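Side-chain contacts in L-threonine-O-3-phosphate decarboxylase (Porphyromonas gingivalis, PDB 3FKD), which probably binds pyridoxal 5'-phosphate and is thought to be a lyase decarboxylating L-threonine O-3-phosphate, within the class I and II aminotransferase family: residues Thr174-Val177 / Ile178-Ala181; Tyr193-Ser196 / His197-Ile201; Ile250-Trp253 / Gln254-Val258. All blocks are in the same frame, centred on the assembly; numbering follows the deposited sequence.

Contact 1: Thr174-Val177 / Ile178-Ala181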
# COMPACT_ATOMS: atom_id res chain seq x y z
N THR A 174 8.13 29.25 1.93
CA THR A 174 7.43 30.51 2.16
C THR A 174 6.88 31.09 0.86
O THR A 174 5.98 31.91 0.87
CB THR A 174 8.46 31.53 2.67
OG1 THR A 174 8.78 31.26 4.04
CG2 THR A 174 7.97 32.98 2.52
N GLU A 175 7.47 30.67 -0.25
CA GLU A 175 7.20 31.28 -1.55
C GLU A 175 5.89 30.81 -2.15
O GLU A 175 5.18 29.98 -1.56
CB GLU A 175 8.35 30.98 -2.51
CG GLU A 175 9.75 31.26 -1.92
CD GLU A 175 10.39 32.55 -2.42
OE1 GLU A 175 9.82 33.64 -2.17
OE2 GLU A 175 11.46 32.47 -3.06
N GLU A 176 5.54 31.35 -3.31
CA GLU A 176 4.25 31.06 -3.91
C GLU A 176 4.29 29.76 -4.67
O GLU A 176 5.09 29.60 -5.57
CB GLU A 176 3.83 32.15 -4.87
CG GLU A 176 3.14 33.30 -4.23
CD GLU A 176 2.21 33.96 -5.20
OE1 GLU A 176 2.64 35.02 -5.75
OE2 GLU A 176 1.09 33.41 -5.42
N VAL A 177 3.40 28.85 -4.32
CA VAL A 177 3.44 27.57 -4.99
C VAL A 177 2.28 27.37 -5.94
O VAL A 177 1.23 28.03 -5.83
CB VAL A 177 3.44 26.42 -3.99
CG1 VAL A 177 4.73 26.44 -3.16
CG2 VAL A 177 2.18 26.47 -3.11
N ILE A 178 2.51 26.48 -6.90
CA ILE A 178 1.46 25.89 -7.68
C ILE A 178 0.55 25.15 -6.69
O ILE A 178 1.01 24.59 -5.70
CB ILE A 178 2.05 24.91 -8.73
CG1 ILE A 178 2.70 25.67 -9.88
CG2 ILE A 178 0.97 23.96 -9.26
CD1 ILE A 178 1.71 26.16 -10.94
N ARG A 179 -0.75 25.16 -6.94
CA ARG A 179 -1.70 24.52 -6.03
C ARG A 179 -2.71 23.71 -6.82
O ARG A 179 -2.73 23.81 -8.05
CB ARG A 179 -2.36 25.56 -5.13
CG ARG A 179 -2.71 26.84 -5.80
CD ARG A 179 -2.58 28.05 -4.85
NE ARG A 179 -2.86 29.29 -5.59
CZ ARG A 179 -2.00 30.29 -5.74
NH1 ARG A 179 -0.80 30.23 -5.19
NH2 ARG A 179 -2.35 31.36 -6.44
N PRO A 180 -3.53 22.89 -6.13
CA PRO A 180 -4.40 21.93 -6.86
C PRO A 180 -5.31 22.59 -7.91
O PRO A 180 -5.55 22.02 -8.99
CB PRO A 180 -5.23 21.29 -5.74
CG PRO A 180 -4.41 21.47 -4.50
CD PRO A 180 -3.65 22.77 -4.67
N ALA A 181 -5.78 23.79 -7.60
CA ALA A 181 -6.72 24.49 -8.49
C ALA A 181 -6.07 25.01 -9.79
O ALA A 181 -6.74 25.61 -10.63
CB ALA A 181 -7.46 25.61 -7.71
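The first torsions of Glu176 and Arg179, with a bend in the arginine, bring their charged ends near each other. In Glu176, CG lies beside the backbone N (chi1 -86°) and the rest of the chain runs extended. In Arg179, CG is tucked between the backbone N and the carbonyl carbon (chi1 39°), and a bend at the second torsion carries the guanidinium back to the preceding residues. The carboxylate and guanidinium planes end only 8° apart. OE2 of Glu176 approaches the guanidinium at its edge, with Arg179 NH1 3.7 Å away and Arg179 NH2 at 4.1 Å, a long salt bridge between residues three apart in an extended chain. Arg179 NH1 also comes within 3.1 Å of Val177 O, which is set obliquely to the guanidinium plane. Val177 O accepts a hydrogen bond from NH1 of Arg148.

The residues between the charged pair are beta-branched and suit an open backbone. Val177 holds CG2 3.4 Å from Ile178 O, close beside the next peptide, and leans on Val170. Ile178, whose CB leaves away from Thr174-Val177, is buried against Met191 of strand 189-194 and against Ile151 and Leu152 of helix 148-157. Pro180 then opens a 3-10 segment, where its restricted phi is readily accommodated, and Asp182 accepts a hydrogen bond from Arg179 N through OD2.

Arg148 and Arg179 bring two positive groups together beside one carboxylate and one carbonyl oxygen. Glu176 would offset part of that charge, but at this separation on an exposed surface the pairing is probably weak and solvent-screened, while the buried isoleucine supplies the apolar side of the loop.

Contact 2: Tyr193-Ser196 / His197-Ile201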
# COMPACT_ATOMS: atom_id res chain seq x y z
N TYR A 193 0.44 14.74 -3.95
CA TYR A 193 0.56 15.27 -2.62
C TYR A 193 0.93 14.19 -1.59
O TYR A 193 0.80 13.00 -1.86
CB TYR A 193 -0.73 15.99 -2.25
CG TYR A 193 -0.75 17.39 -2.79
CD1 TYR A 193 -0.24 18.46 -2.04
CD2 TYR A 193 -1.24 17.66 -4.07
CE1 TYR A 193 -0.24 19.73 -2.53
CE2 TYR A 193 -1.23 18.96 -4.57
CZ TYR A 193 -0.73 19.98 -3.79
OH TYR A 193 -0.72 21.27 -4.26
N SER A 194 1.41 14.62 -0.42
CA SER A 194 1.96 13.71 0.58
C SER A 194 1.57 14.02 2.04
O SER A 194 1.53 15.15 2.46
CB SER A 194 3.48 13.68 0.47
OG SER A 194 4.02 12.84 1.45
N PHE A 195 1.34 12.98 2.82
CA PHE A 195 1.04 13.16 4.22
C PHE A 195 2.25 12.73 5.02
O PHE A 195 2.33 12.99 6.21
CB PHE A 195 -0.23 12.38 4.63
CG PHE A 195 -1.53 13.07 4.27
CD1 PHE A 195 -2.15 13.95 5.16
CD2 PHE A 195 -2.15 12.82 3.05
CE1 PHE A 195 -3.32 14.61 4.83
CE2 PHE A 195 -3.33 13.47 2.72
CZ PHE A 195 -3.91 14.35 3.60
N SER A 196 3.20 12.07 4.36
CA SER A 196 4.39 11.62 5.09
C SER A 196 5.28 12.74 5.62
O SER A 196 5.76 12.66 6.75
CB SER A 196 5.28 10.70 4.25
OG SER A 196 4.58 9.94 3.32
N HIS A 197 5.53 13.75 4.79
CA HIS A 197 6.61 14.72 5.02
C HIS A 197 6.22 15.88 5.92
O HIS A 197 6.86 16.10 6.93
CB HIS A 197 7.16 15.27 3.71
CG HIS A 197 7.60 14.20 2.76
ND1 HIS A 197 8.83 13.58 2.84
CD2 HIS A 197 6.97 13.65 1.70
CE1 HIS A 197 8.94 12.69 1.89
NE2 HIS A 197 7.82 12.71 1.18
N ALA A 198 5.14 16.59 5.53
CA ALA A 198 4.67 17.79 6.22
C ALA A 198 4.12 17.47 7.59
O ALA A 198 4.11 18.33 8.46
CB ALA A 198 3.63 18.57 5.39
N TYR A 199 3.71 16.23 7.80
CA TYR A 199 3.01 15.85 9.03
C TYR A 199 3.62 14.72 9.84
O TYR A 199 3.02 14.31 10.83
CB TYR A 199 1.54 15.54 8.78
CG TYR A 199 0.87 16.49 7.84
CD1 TYR A 199 0.62 17.83 8.20
CD2 TYR A 199 0.45 16.05 6.57
CE1 TYR A 199 -0.01 18.71 7.31
CE2 TYR A 199 -0.18 16.90 5.69
CZ TYR A 199 -0.41 18.23 6.06
OH TYR A 199 -1.04 19.04 5.16
N GLY A 200 4.79 14.24 9.43
CA GLY A 200 5.54 13.31 10.24
C GLY A 200 4.92 11.93 10.31
O GLY A 200 5.16 11.19 11.26
N ILE A 201 4.12 11.59 9.32
CA ILE A 201 3.50 10.28 9.31
C ILE A 201 3.82 9.40 8.08
O ILE A 201 2.93 8.85 7.42
CB ILE A 201 2.03 10.35 9.68
CG1 ILE A 201 1.32 11.39 8.82
CG2 ILE A 201 1.92 10.74 11.16
CD1 ILE A 201 -0.09 11.04 8.50
O HOH W 1 4.18 16.23 2.85
O HOH W 2 2.60 8.62 4.69
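The imidazole of His197 carries Ser196 CB over one face, 4.2 Å above the plane and offset toward the rim, while Ser194 CB and water 1 lie at its edge. The phenol ring of Tyr199 has Ala198 CB 3.9 Å above its centre on one face and Phe195 CA at its edge. The rings of Phe195 and Tyr199 meet obliquely, planes 35° apart, with Phe195 CD1 3.6 Å from Tyr199 CE2. Ile201 closes this apolar side, its CD1 4.1 Å from Phe195 CB, and Ile239 of helix 230-241 touches all three side chains.

Ser194 serves the turn between strand and helix. With OG opposite its own backbone N (chi1 178°), the hydroxyl reaches forward to accept a weak capping bond from Ser196 N, and the small serine lets CD2 of His197 come within 3.1 Å of Ser194 OG. Water 1 bridges the strand end and the helix: it donates to Ser194 O and accepts from Ala198 N, each at 2.9 Å. Water 2 joins Ser196 OG to Ile201 O, 2.8 Å from the latter, so a buried hydroxyl is satisfied across the turn. Gly200 follows the weakly bonded helical turn with positive phi, which favours glycine.

Tyr169 meets the His197 ring, and Tyr47 of the second subunit packs on Ser196 and His197. The run Ser-Phe-Ser-His-Ala-Tyr-Gly, leaving the strand at what is probably the cofactor side of the large sheet, resembles the fold-type I signature in which relatives carry the Schiff-base lysine; here histidine occupies what is probably that position, in the arrangement characteristic of the pyridoxal phosphate pocket of the aminotransferase fold.

Contact 3: Ile250-Trp253 / Gln254-Val258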
# COMPACT_ATOMS: atom_id res chain seq x y z
N ILE A 250 7.31 27.18 9.18
CA ILE A 250 8.29 27.22 8.12
C ILE A 250 9.28 28.40 8.21
O ILE A 250 10.43 28.24 7.80
CB ILE A 250 7.67 27.15 6.71
CG1 ILE A 250 8.77 26.93 5.67
CG2 ILE A 250 6.86 28.39 6.41
CD1 ILE A 250 9.67 25.77 5.97
N ARG A 251 8.87 29.56 8.73
CA ARG A 251 9.82 30.68 8.84
C ARG A 251 10.89 30.34 9.85
O ARG A 251 12.08 30.46 9.59
CB ARG A 251 9.14 31.99 9.23
CG ARG A 251 8.28 32.53 8.14
CD ARG A 251 8.29 34.04 8.08
NE ARG A 251 8.07 34.48 6.70
CZ ARG A 251 6.93 34.27 6.02
NH1 ARG A 251 5.90 33.64 6.59
NH2 ARG A 251 6.85 34.70 4.75
N LYS A 252 10.45 29.87 11.00
CA LYS A 252 11.40 29.52 12.03
C LYS A 252 12.36 28.36 11.60
O LYS A 252 13.56 28.38 11.89
CB LYS A 252 10.61 29.28 13.32
CG LYS A 252 11.27 28.40 14.34
CD LYS A 252 10.82 26.94 14.17
CE LYS A 252 11.06 26.22 15.47
NZ LYS A 252 10.84 27.18 16.64
N TRP A 253 11.85 27.38 10.88
CA TRP A 253 12.71 26.32 10.36
C TRP A 253 13.73 26.82 9.31
O TRP A 253 14.89 26.44 9.31
CB TRP A 253 11.83 25.24 9.73
CG TRP A 253 12.47 23.89 9.63
CD1 TRP A 253 13.62 23.45 10.26
CD2 TRP A 253 11.95 22.76 8.91
NE1 TRP A 253 13.86 22.14 9.93
CE2 TRP A 253 12.84 21.68 9.13
CE3 TRP A 253 10.81 22.55 8.11
CZ2 TRP A 253 12.62 20.41 8.57
CZ3 TRP A 253 10.61 21.31 7.55
CH2 TRP A 253 11.51 20.25 7.78
N GLN A 254 13.24 27.65 8.40
CA GLN A 254 13.98 28.21 7.28
C GLN A 254 15.11 29.05 7.86
O GLN A 254 16.24 28.99 7.41
CB GLN A 254 13.00 29.09 6.50
CG GLN A 254 13.22 29.33 5.05
CD GLN A 254 11.89 29.72 4.37
OE1 GLN A 254 11.47 29.12 3.35
NE2 GLN A 254 11.20 30.70 4.96
N ARG A 255 14.79 29.82 8.89
CA ARG A 255 15.74 30.70 9.50
C ARG A 255 16.79 29.97 10.36
O ARG A 255 17.95 30.34 10.35
CB ARG A 255 14.99 31.88 10.19
CG ARG A 255 15.40 32.27 11.56
CD ARG A 255 14.54 33.43 12.04
NE ARG A 255 13.41 33.04 12.91
CZ ARG A 255 13.54 32.56 14.16
NH1 ARG A 255 14.75 32.36 14.68
NH2 ARG A 255 12.46 32.27 14.88
N ASN A 256 16.42 28.91 11.05
CA ASN A 256 17.43 28.06 11.66
C ASN A 256 18.33 27.41 10.62
O ASN A 256 19.44 26.97 10.91
CB ASN A 256 16.77 26.95 12.47
CG ASN A 256 16.01 27.48 13.63
OD1 ASN A 256 16.38 28.49 14.22
ND2 ASN A 256 14.92 26.80 13.99
N THR A 257 17.83 27.30 9.39
CA THR A 257 18.58 26.68 8.32
C THR A 257 19.70 27.63 7.82
O THR A 257 20.80 27.20 7.47
CB THR A 257 17.64 26.34 7.17
OG1 THR A 257 16.74 25.31 7.59
CG2 THR A 257 18.40 25.87 5.99
N VAL A 258 19.37 28.92 7.76
CA VAL A 258 20.35 29.92 7.42
C VAL A 258 21.47 29.93 8.48
O VAL A 258 22.62 29.81 8.12
CB VAL A 258 19.69 31.29 7.28
CG1 VAL A 258 20.74 32.41 7.20
CG2 VAL A 258 18.74 31.30 6.10
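Trp253 O receives the hydroxyl of Thr257, OG1 donating over 2.8 Å from a position tilted 31° from the carbonyl plane, in the first turns of the alpha helix 250-266. This is the familiar side-chain to i-4 carbonyl bond of a helical threonine. OG1 beside its own backbone N (chi1 -67°) points back along the helix, and the same carbonyl takes a weak bond from Thr257 N. Thr257 OG1 also pairs with Thr322 OG1, so a buried hydroxyl has two partners. Backbone bonds of the i to i-4 type link Gln254 N to Ile250 O at 2.9 Å, Arg255 N to Arg251 O, and Asn256 N to Lys252 O.

Trp253 belongs on the inward side of the helix. Its ring meets those of Trp25 and Phe172, and NE1 is satisfied by Thr322 O, which suits a large aromatic with one polar atom to place. Gln254, extended beyond CG (chi1 -153°), crosses Ile250 at an angle, its OE1 4.2 Å from Ile250 CG1, while NE2 bonds to OG1 of Thr174.

Arg251, Lys252 and Arg255 are exposed, and their long charged chains can meet solvent. The shorter Asn256 folds its amide over the previous turn: ND2 is 3.0 Å from Lys252 O, but the angle is too poor for a hydrogen bond. Lys252 NZ lies 5.6 Å from Arg255 NH2, like charges not in contact, and that NH2 is 3.8 Å from the aliphatic CB of Lys252.

How the contacts relate
Contact 1 touches both of the others, one from each of its two segments. Pro180 CD packs 3.3 Å from the hydroxyl OH of Tyr193, on the strand end that opens contact 2; the centres of these two contacts are about 17 Å apart. Thr174 OG1 lies 2.6 Å from Gln254 NE2 of contact 3, a probable hydrogen bond, with centres about 19 Å apart. Contacts 2 and 3 do not touch, their nearest atoms being about 6 Å apart. Contact 2 probably lies at the cofactor pocket; the loop of contact 1 thus connects the strand leading there with helix 250-266.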